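Local atomic coordinates of tryptophan halogenase superfamily (Brevundimonas sp. BAL3, PDB entry 6FRL), a protein that is a flavin-dependent halogenase that prefers bromination over chlorination, probably acting on aromatic substrates. Residues H117-K122 and D469-A474; R426-W431 and A452-F457; T432-F437 and H464-D469. All blocks are in the same frame, centred on the assembly; numbering follows the deposited sequence.

Contact 1 of 3, residues H117-K122 and D469-A474; sequences HHYWLK and DAMDPA
Lys122 and Asp469 form the polar half of this contact, Tyr119 and Met471 the apolar half, and each pair has its own way of crossing. Lys122 reaches from helix 116-125 with its CG anti to the backbone N (chi1 170°) and its chain extended until the last torsion. There a bend turns NZ onto Asp469 OD1, 3.0 Å away, in a salt bridge that is also a hydrogen bond, Lys122 NZ donating. The ammonium meets OD1 on the anti side, 16° out of the carboxylate plane, while the aliphatic stem runs beside the acid at a slant, Lys122 CD lying 3.6 Å from the same OD1. Farther along the chain, Lys122 CE comes within 3.7 Å of the carbonyl O of Met471, a packing approach.

One turn back on the helix, the Tyr119 and Met471 side chains meet at about a right angle. The sulfur comes to the CD1-CE1 side of the ring, with Met471 SD 4.0 Å from Tyr119 CE1. It lies 5.0 Å from the ring centroid, 62° off the normal, so this Met-aromatic contact is oblique. Leu476 of helix 473-492 touches Tyr119, Lys122 and Met471, joining the two halves.

Asp469 has other polar partners: OD1 also accepts from His464, and OD2 forms a salt bridge with Arg10 of the second subunit. With a lysine and a histidine of its own chain on OD1 and an arginine of the other subunit on OD2, the carboxylate is likely to stay ionised, tying helix 116-125 and the approach to helix 473-492 to the subunit interface.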
loop_
_atom_site.group_PDB
_atom_site.type_symbol
_atom_site.label_atom_id
_atom_site.label_comp_id
_atom_site.label_asym_id
_atom_site.label_seq_id
_atom_site.Cartn_x
_atom_site.Cartn_y
_atom_site.Cartn_z
ATOM N N HIS B 117 -7.244 -19.312 -0.404
ATOM C CA HIS B 117 -8.483 -19.574 0.318
ATOM C C HIS B 117 -9.700 -19.917 -0.584
ATOM O O HIS B 117 -10.574 -20.680 -0.152
ATOM C CB HIS B 117 -8.805 -18.450 1.292
ATOM C CG HIS B 117 -9.127 -17.135 0.650
ATOM N ND1 HIS B 117 -8.158 -16.229 0.277
ATOM C CD2 HIS B 117 -10.318 -16.545 0.381
ATOM C CE1 HIS B 117 -8.735 -15.140 -0.200
ATOM N NE2 HIS B 117 -10.047 -15.316 -0.171
ATOM N N HIS B 118 -9.721 -19.405 -1.820
ATOM C CA HIS B 118 -10.784 -19.727 -2.805
ATOM C C HIS B 118 -10.763 -21.202 -3.225
ATOM O O HIS B 118 -11.784 -21.858 -3.205
ATOM C CB HIS B 118 -10.693 -18.834 -4.055
ATOM C CG HIS B 118 -10.890 -17.377 -3.762
ATOM N ND1 HIS B 118 -12.055 -16.889 -3.207
ATOM C CD2 HIS B 118 -10.071 -16.314 -3.913
ATOM C CE1 HIS B 118 -11.957 -15.584 -3.060
ATOM N NE2 HIS B 118 -10.754 -15.212 -3.463
ATOM N N TYR B 119 -9.586 -21.720 -3.550
ATOM C CA TYR B 119 -9.439 -23.130 -3.852
ATOM C C TYR B 119 -9.830 -23.990 -2.618
ATOM O O TYR B 119 -10.572 -24.977 -2.743
ATOM C CB TYR B 119 -8.015 -23.432 -4.301
ATOM C CG TYR B 119 -7.596 -22.740 -5.577
ATOM C CD1 TYR B 119 -7.869 -23.287 -6.830
ATOM C CD2 TYR B 119 -6.895 -21.529 -5.532
ATOM C CE1 TYR B 119 -7.473 -22.635 -8.006
ATOM C CE2 TYR B 119 -6.482 -20.862 -6.694
ATOM C CZ TYR B 119 -6.766 -21.416 -7.926
ATOM O OH TYR B 119 -6.357 -20.734 -9.055
ATOM N N TRP B 120 -9.371 -23.586 -1.420
ATOM C CA TRP B 120 -9.747 -24.260 -0.177
ATOM C C TRP B 120 -11.261 -24.266 0.028
ATOM O O TRP B 120 -11.833 -25.276 0.457
ATOM C CB TRP B 120 -9.075 -23.612 1.032
ATOM C CG TRP B 120 -9.398 -24.289 2.326
ATOM C CD1 TRP B 120 -8.861 -25.450 2.808
ATOM C CD2 TRP B 120 -10.357 -23.862 3.286
ATOM N NE1 TRP B 120 -9.420 -25.763 4.030
ATOM C CE2 TRP B 120 -10.343 -24.803 4.345
ATOM C CE3 TRP B 120 -11.221 -22.770 3.361
ATOM C CZ2 TRP B 120 -11.182 -24.688 5.475
ATOM C CZ3 TRP B 120 -12.065 -22.652 4.482
ATOM C CH2 TRP B 120 -12.032 -23.609 5.523
ATOM N N LEU B 121 -11.920 -23.153 -0.260
ATOM C CA LEU B 121 -13.382 -23.113 -0.150
ATOM C C LEU B 121 -14.114 -24.035 -1.132
ATOM O O LEU B 121 -15.064 -24.705 -0.734
ATOM C CB LEU B 121 -13.920 -21.684 -0.266
ATOM C CG LEU B 121 -13.637 -20.854 0.985
ATOM C CD1 LEU B 121 -13.647 -19.359 0.697
ATOM C CD2 LEU B 121 -14.637 -21.232 2.073
ATOM N N LYS B 122 -13.680 -24.068 -2.389
ATOM C CA LYS B 122 -14.226 -25.008 -3.373
ATOM C C LYS B 122 -14.192 -26.438 -2.843
ATOM O O LYS B 122 -15.207 -27.142 -2.845
ATOM C CB LYS B 122 -13.467 -24.956 -4.715
ATOM C CG LYS B 122 -13.871 -26.097 -5.648
ATOM C CD LYS B 122 -13.251 -25.907 -7.044
ATOM C CE LYS B 122 -13.727 -26.947 -8.024
ATOM N NZ LYS B 122 -15.218 -26.934 -8.063
ATOM N N ASP B 469 -13.426 -22.861 -10.178
ATOM C CA ASP B 469 -14.286 -24.016 -10.585
ATOM C C ASP B 469 -13.918 -24.637 -11.948
ATOM O O ASP B 469 -14.428 -25.690 -12.286
ATOM C CB ASP B 469 -15.755 -23.619 -10.594
ATOM C CG ASP B 469 -16.275 -23.261 -9.203
ATOM O OD1 ASP B 469 -16.033 -24.001 -8.229
ATOM O OD2 ASP B 469 -16.959 -22.226 -9.085
ATOM N N ALA B 470 -13.042 -23.984 -12.717
ATOM C CA ALA B 470 -12.355 -24.582 -13.885
ATOM C C ALA B 470 -11.465 -25.821 -13.553
ATOM O O ALA B 470 -11.175 -26.644 -14.428
ATOM C CB ALA B 470 -11.517 -23.516 -14.605
ATOM N N MET B 471 -11.016 -25.935 -12.307
ATOM C CA MET B 471 -10.126 -27.015 -11.854
ATOM C C MET B 471 -10.901 -28.305 -11.508
ATOM O O MET B 471 -12.038 -28.264 -11.019
ATOM C CB MET B 471 -9.314 -26.516 -10.643
ATOM C CG MET B 471 -8.051 -27.288 -10.294
ATOM S SD MET B 471 -6.754 -26.203 -9.596
ATOM C CE MET B 471 -6.166 -27.163 -8.201
ATOM N N ASP B 472 -10.277 -29.451 -11.778
ATOM C CA ASP B 472 -10.910 -30.755 -11.564
ATOM C C ASP B 472 -10.903 -31.122 -10.053
ATOM O O ASP B 472 -9.849 -31.061 -9.431
ATOM C CB ASP B 472 -10.139 -31.805 -12.393
ATOM C CG ASP B 472 -10.768 -33.195 -12.342
ATOM O OD1 ASP B 472 -11.883 -33.348 -12.887
ATOM O OD2 ASP B 472 -10.132 -34.115 -11.766
ATOM N N PRO B 473 -12.058 -31.528 -9.469
ATOM C CA PRO B 473 -12.120 -31.839 -8.017
ATOM C C PRO B 473 -11.192 -32.953 -7.524
ATOM O O PRO B 473 -10.741 -32.907 -6.374
ATOM C CB PRO B 473 -13.597 -32.231 -7.782
ATOM C CG PRO B 473 -14.096 -32.676 -9.114
ATOM C CD PRO B 473 -13.347 -31.833 -10.126
ATOM N N ALA B 474 -10.919 -33.942 -8.375
ATOM C CA ALA B 474 -9.926 -34.974 -8.073
ATOM C C ALA B 474 -8.508 -34.405 -8.115
ATOM O O ALA B 474 -7.714 -34.688 -7.205
ATOM C CB ALA B 474 -10.061 -36.159 -9.015
#

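Contact 2 of 3, residues R426-W431 and A452-F457; sequences RKIALW and AIYDGF
Trp431 and Tyr454 lie flat against each other, and nearly all the intimacy of this contact is theirs. The five-membered ring of the indole faces the phenol with centroids 3.7 Å apart and planes only 6° from parallel, a face-to-face stack. The two side chains run past each other in opposite directions. The pyrrole end of Trp431 therefore lies over the root of the tyrosine, NE1 3.4 Å from Tyr454 CG, while Trp431 CB sits above the far end of the phenol in a CH-pi contact, 4.2 Å from the ring centroid. Trp431 leaves helix 422-434 with the indole swung opposite the main-chain nitrogen (chi1 168°), which carries it across to helix 447-456. Its NE1 donates to the carbonyl O of Leu459, a bond that helps fix the rotation of the indole. His117 and Phe437 also meet the Trp431 ring, extending the aromatic cluster.

Around the phenol tip the fit is slacker. Partly exposed Ile428 makes the looser, more solvent-facing flank, approaching the ring edge near its plane with CG1 4.5 Å from Tyr454 CE1. Tyr454 OH lies 3.7 Å from Lys427 O, with the lysine CB scarcely farther. The lysine's amine forms a salt bridge with Glu443 and a hydrogen bond to the carbonyl O of Val438.

The axes of the two short helical segments come no closer than 12.6 Å and run at 67°, too far apart for direct backbone packing, so a pair of large aromatic side chains spans the gap. Such aromatic bridging joins two helices of the C-terminal helical region, consistent with the helical subdomain that accompanies the flavin-binding module in tryptophan halogenases.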
loop_
_atom_site.group_PDB
_atom_site.type_symbol
_atom_site.label_atom_id
_atom_site.label_comp_id
_atom_site.label_asym_id
_atom_site.label_seq_id
_atom_site.Cartn_x
_atom_site.Cartn_y
_atom_site.Cartn_z
ATOM N N ARG B 426 -18.110 -2.594 6.021
ATOM C CA ARG B 426 -17.727 -2.766 4.624
ATOM C C ARG B 426 -16.800 -3.960 4.400
ATOM O O ARG B 426 -16.968 -4.670 3.406
ATOM C CB ARG B 426 -17.031 -1.510 4.089
ATOM C CG ARG B 426 -17.971 -0.359 3.786
ATOM C CD ARG B 426 -17.149 0.840 3.381
ATOM N NE ARG B 426 -16.277 0.492 2.240
ATOM C CZ ARG B 426 -15.239 1.210 1.808
ATOM N NH1 ARG B 426 -14.881 2.352 2.412
ATOM N NH2 ARG B 426 -14.556 0.777 0.754
ATOM N N LYS B 427 -15.841 -4.158 5.312
ATOM C CA LYS B 427 -14.946 -5.313 5.267
ATOM C C LYS B 427 -15.713 -6.614 5.367
ATOM O O LYS B 427 -15.527 -7.495 4.532
ATOM C CB LYS B 427 -13.891 -5.275 6.389
ATOM C CG LYS B 427 -12.619 -4.532 6.040
ATOM C CD LYS B 427 -11.641 -4.471 7.207
ATOM C CE LYS B 427 -10.201 -4.658 6.755
ATOM N NZ LYS B 427 -9.634 -3.411 6.251
ATOM N N ILE B 428 -16.566 -6.718 6.395
ATOM C CA ILE B 428 -17.357 -7.930 6.641
ATOM C C ILE B 428 -18.275 -8.180 5.455
ATOM O O ILE B 428 -18.425 -9.321 5.051
ATOM C CB ILE B 428 -18.148 -7.850 7.964
ATOM C CG1 ILE B 428 -17.192 -7.883 9.153
ATOM C CG2 ILE B 428 -19.133 -8.999 8.113
ATOM C CD1 ILE B 428 -17.883 -7.597 10.476
ATOM N N ALA B 429 -18.838 -7.122 4.868
ATOM C CA ALA B 429 -19.768 -7.264 3.724
ATOM C C ALA B 429 -19.073 -7.753 2.430
ATOM O O ALA B 429 -19.615 -8.599 1.735
ATOM C CB ALA B 429 -20.562 -5.963 3.475
ATOM N N LEU B 430 -17.896 -7.244 2.115
ATOM C CA LEU B 430 -17.182 -7.719 0.914
ATOM C C LEU B 430 -16.619 -9.123 1.138
ATOM O O LEU B 430 -16.544 -9.903 0.191
ATOM C CB LEU B 430 -16.097 -6.769 0.449
ATOM C CG LEU B 430 -15.445 -7.143 -0.892
ATOM C CD1 LEU B 430 -16.407 -7.011 -2.081
ATOM C CD2 LEU B 430 -14.167 -6.338 -1.126
ATOM N N TRP B 431 -16.259 -9.467 2.375
ATOM C CA TRP B 431 -15.742 -10.803 2.658
ATOM C C TRP B 431 -16.847 -11.844 2.422
ATOM O O TRP B 431 -16.635 -12.811 1.673
ATOM C CB TRP B 431 -15.198 -10.910 4.083
ATOM C CG TRP B 431 -14.924 -12.338 4.488
ATOM C CD1 TRP B 431 -15.664 -13.106 5.332
ATOM C CD2 TRP B 431 -13.881 -13.173 3.983
ATOM N NE1 TRP B 431 -15.124 -14.357 5.412
ATOM C CE2 TRP B 431 -14.037 -14.434 4.579
ATOM C CE3 TRP B 431 -12.852 -12.984 3.060
ATOM C CZ2 TRP B 431 -13.172 -15.514 4.310
ATOM C CZ3 TRP B 431 -11.980 -14.046 2.789
ATOM C CH2 TRP B 431 -12.156 -15.299 3.409
ATOM N N ALA B 452 -7.457 -15.370 9.067
ATOM C CA ALA B 452 -7.341 -16.219 10.271
ATOM C C ALA B 452 -8.520 -16.014 11.225
ATOM O O ALA B 452 -9.008 -16.960 11.864
ATOM C CB ALA B 452 -6.030 -15.957 10.998
ATOM N N ILE B 453 -8.969 -14.768 11.332
ATOM C CA ILE B 453 -10.087 -14.465 12.209
ATOM C C ILE B 453 -11.416 -14.914 11.567
ATOM O O ILE B 453 -12.240 -15.569 12.231
ATOM C CB ILE B 453 -10.081 -12.977 12.612
ATOM C CG1 ILE B 453 -8.719 -12.601 13.277
ATOM C CG2 ILE B 453 -11.265 -12.656 13.531
ATOM C CD1 ILE B 453 -8.216 -13.525 14.376
ATOM N N TYR B 454 -11.604 -14.626 10.270
ATOM C CA TYR B 454 -12.827 -15.074 9.596
ATOM C C TYR B 454 -12.966 -16.592 9.752
ATOM O O TYR B 454 -14.001 -17.076 10.224
ATOM C CB TYR B 454 -12.876 -14.660 8.121
ATOM C CG TYR B 454 -13.019 -13.159 7.868
ATOM C CD1 TYR B 454 -13.995 -12.415 8.495
ATOM C CD2 TYR B 454 -12.182 -12.495 6.954
ATOM C CE1 TYR B 454 -14.135 -11.040 8.236
ATOM C CE2 TYR B 454 -12.298 -11.139 6.695
ATOM C CZ TYR B 454 -13.274 -10.410 7.339
ATOM O OH TYR B 454 -13.429 -9.063 7.086
ATOM N N ASP B 455 -11.896 -17.316 9.445
ATOM C CA ASP B 455 -11.911 -18.767 9.544
ATOM C C ASP B 455 -12.042 -19.270 10.969
ATOM O O ASP B 455 -12.778 -20.219 11.228
ATOM C CB ASP B 455 -10.670 -19.384 8.892
ATOM C CG ASP B 455 -10.495 -20.804 9.254
ATOM O OD1 ASP B 455 -11.288 -21.598 8.722
ATOM O OD2 ASP B 455 -9.595 -21.107 10.089
ATOM N N GLY B 456 -11.339 -18.651 11.905
ATOM C CA GLY B 456 -11.451 -19.022 13.336
ATOM C C GLY B 456 -12.859 -18.918 13.914
ATOM O O GLY B 456 -13.257 -19.739 14.738
ATOM N N PHE B 457 -13.614 -17.901 13.488
ATOM C CA PHE B 457 -15.015 -17.777 13.892
ATOM C C PHE B 457 -16.028 -18.396 12.936
ATOM O O PHE B 457 -17.205 -18.185 13.117
ATOM C CB PHE B 457 -15.369 -16.313 14.137
ATOM C CG PHE B 457 -14.713 -15.746 15.344
ATOM C CD1 PHE B 457 -15.297 -15.884 16.586
ATOM C CD2 PHE B 457 -13.499 -15.095 15.243
ATOM C CE1 PHE B 457 -14.690 -15.339 17.700
ATOM C CE2 PHE B 457 -12.877 -14.574 16.350
ATOM C CZ PHE B 457 -13.469 -14.691 17.590
#

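Contact 3 of 3, residues T432-F437 and H464-D469; sequences TARGQF and HDPAVD
Arg434 lays one guanidinium face over Asp465 CA, toward the rim, while NH2 meets OD2 in a salt bridge. The hydrogen bond within it is weak: Arg434 NH2 to Asp465 OD2 measures 3.2 Å and bends to 150° at the hydrogen. The charged planes stand 65° apart, so this is no flat two-pronged pairing; Asp465 CA is 4.0 Å from Arg434 CZ.

The next shell sets both partners. The Asp465 carboxylate extends away from its main-chain nitrogen (chi1 -173°), which lets OD1 take the N-H of Ala467 in an Asx turn (3.2 Å from Ala467 N to Asp465 OD1), superposed on a type I turn from Asp465 to Val468. Next to it, His464 NE2 donates in its ring plane to Asp469 OD1 at 2.8 Å, reaching the carboxylate from above its plane and closing the loop on itself. Gly435, following Arg434, takes a positive phi, and Arg434 NE is bonded to the carbonyl O of Phe369 of the second subunit. Replacing Asp465 by an alanine is likely to leave the Arg434 NH2 without its carboxylate and the Ala467 N-H without its Asx acceptor.

One carboxylate thus divides its work, OD1 shaping the turn and OD2 probably helping to balance an arginine that also grips the neighbouring subunit, so loop conformation and dimer contact are probably coupled.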
loop_
_atom_site.group_PDB
_atom_site.type_symbol
_atom_site.label_atom_id
_atom_site.label_comp_id
_atom_site.label_asym_id
_atom_site.label_seq_id
_atom_site.Cartn_x
_atom_site.Cartn_y
_atom_site.Cartn_z
ATOM N N THR B 432 -18.032 -11.624 3.006
ATOM C CA THR B 432 -19.154 -12.588 2.843
ATOM C C THR B 432 -19.716 -12.619 1.410
ATOM O O THR B 432 -20.146 -13.658 0.939
ATOM C CB THR B 432 -20.306 -12.402 3.863
ATOM O OG1 THR B 432 -21.129 -11.342 3.436
ATOM C CG2 THR B 432 -19.782 -12.099 5.286
ATOM N N ALA B 433 -19.673 -11.498 0.715
ATOM C CA ALA B 433 -20.152 -11.415 -0.667
ATOM C C ALA B 433 -19.215 -12.055 -1.659
ATOM O O ALA B 433 -19.673 -12.596 -2.651
ATOM C CB ALA B 433 -20.380 -9.978 -1.076
ATOM N N ARG B 434 -17.910 -11.958 -1.437
ATOM C CA ARG B 434 -16.984 -12.316 -2.503
ATOM C C ARG B 434 -15.651 -12.962 -2.097
ATOM O O ARG B 434 -14.906 -13.434 -2.977
ATOM C CB ARG B 434 -16.766 -11.047 -3.347
ATOM C CG ARG B 434 -15.978 -11.175 -4.648
ATOM C CD ARG B 434 -16.397 -12.306 -5.564
ATOM N NE ARG B 434 -15.481 -12.398 -6.707
ATOM C CZ ARG B 434 -14.221 -12.874 -6.652
ATOM N NH1 ARG B 434 -13.667 -13.320 -5.510
ATOM N NH2 ARG B 434 -13.480 -12.909 -7.749
ATOM N N GLY B 435 -15.358 -13.039 -0.797
ATOM C CA GLY B 435 -14.053 -13.541 -0.315
ATOM C C GLY B 435 -12.844 -12.672 -0.630
ATOM O O GLY B 435 -11.755 -13.195 -0.837
ATOM N N GLN B 436 -13.044 -11.355 -0.653
ATOM C CA GLN B 436 -11.994 -10.378 -0.898
ATOM C C GLN B 436 -11.891 -9.360 0.239
ATOM O O GLN B 436 -12.818 -9.198 1.061
ATOM C CB GLN B 436 -12.239 -9.658 -2.238
ATOM C CG GLN B 436 -11.871 -10.488 -3.461
ATOM C CD GLN B 436 -10.384 -10.443 -3.744
ATOM O OE1 GLN B 436 -9.582 -10.266 -2.828
ATOM N NE2 GLN B 436 -10.004 -10.526 -5.039
ATOM N N PHE B 437 -10.759 -8.647 0.238
ATOM C CA PHE B 437 -10.330 -7.842 1.373
ATOM C C PHE B 437 -10.387 -6.380 1.011
ATOM O O PHE B 437 -9.814 -5.976 0.010
ATOM C CB PHE B 437 -8.919 -8.249 1.764
ATOM C CG PHE B 437 -8.824 -9.702 2.125
ATOM C CD1 PHE B 437 -9.248 -10.147 3.371
ATOM C CD2 PHE B 437 -8.378 -10.644 1.191
ATOM C CE1 PHE B 437 -9.205 -11.490 3.685
ATOM C CE2 PHE B 437 -8.332 -11.988 1.520
ATOM C CZ PHE B 437 -8.740 -12.416 2.760
ATOM N N HIS B 464 -17.021 -18.329 -3.675
ATOM C CA HIS B 464 -15.596 -18.136 -4.044
ATOM C C HIS B 464 -15.436 -17.617 -5.510
ATOM O O HIS B 464 -16.416 -17.450 -6.240
ATOM C CB HIS B 464 -14.798 -19.450 -3.801
ATOM C CG HIS B 464 -15.272 -20.631 -4.601
ATOM N ND1 HIS B 464 -16.013 -21.658 -4.055
ATOM C CD2 HIS B 464 -15.094 -20.949 -5.906
ATOM C CE1 HIS B 464 -16.283 -22.550 -4.994
ATOM N NE2 HIS B 464 -15.730 -22.148 -6.126
ATOM N N ASP B 465 -14.195 -17.376 -5.923
ATOM C CA ASP B 465 -13.837 -16.846 -7.258
ATOM C C ASP B 465 -14.115 -17.916 -8.348
ATOM O O ASP B 465 -13.543 -18.988 -8.267
ATOM C CB ASP B 465 -12.344 -16.451 -7.213
ATOM C CG ASP B 465 -11.856 -15.742 -8.450
ATOM O OD1 ASP B 465 -12.299 -16.032 -9.578
ATOM O OD2 ASP B 465 -10.970 -14.878 -8.287
ATOM N N PRO B 466 -14.961 -17.629 -9.377
ATOM C CA PRO B 466 -15.386 -18.701 -10.329
ATOM C C PRO B 466 -14.350 -19.191 -11.343
ATOM O O PRO B 466 -14.647 -20.119 -12.090
ATOM C CB PRO B 466 -16.557 -18.079 -11.085
ATOM C CG PRO B 466 -16.254 -16.626 -11.061
ATOM C CD PRO B 466 -15.510 -16.319 -9.777
ATOM N N ALA B 467 -13.162 -18.581 -11.396
ATOM C CA ALA B 467 -12.063 -19.125 -12.224
ATOM C C ALA B 467 -11.501 -20.424 -11.620
ATOM O O ALA B 467 -10.877 -21.234 -12.310
ATOM C CB ALA B 467 -10.970 -18.079 -12.399
ATOM N N VAL B 468 -11.758 -20.581 -10.326
ATOM C CA VAL B 468 -11.352 -21.725 -9.523
ATOM C C VAL B 468 -12.136 -22.986 -9.847
ATOM O O VAL B 468 -11.581 -24.061 -9.779
ATOM C CB VAL B 468 -11.497 -21.380 -8.015
ATOM C CG1 VAL B 468 -11.323 -22.582 -7.116
ATOM C CG2 VAL B 468 -10.491 -20.304 -7.631
ATOM N N ASP B 469 -13.426 -22.861 -10.178
ATOM C CA ASP B 469 -14.286 -24.016 -10.585
ATOM C C ASP B 469 -13.918 -24.637 -11.948
ATOM O O ASP B 469 -14.428 -25.690 -12.286
ATOM C CB ASP B 469 -15.755 -23.619 -10.594
ATOM C CG ASP B 469 -16.275 -23.261 -9.203
ATOM O OD1 ASP B 469 -16.033 -24.001 -8.229
ATOM O OD2 ASP B 469 -16.959 -22.226 -9.085
#

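In the fold
The three contacts form one neighbourhood at a single side of the chain's centre, combining one long-range closure with two shorter ones. Contacts 1 and 3 have centres about 11 Å apart and share Asp469; contacts 2 and 3, about 13 Å apart between centres, both use helix 422-434; the centres of contacts 1 and 2 are about 20 Å apart. Along the chain, contact 1 closes a loop of over 300 residues inside which the other two fall, their segments alternating. His117 stitches the group together, its NE2 bonding to Gly435 O and its ring meeting Trp431. Since all three also touch the second subunit, this helical region appears to serve dimer assembly.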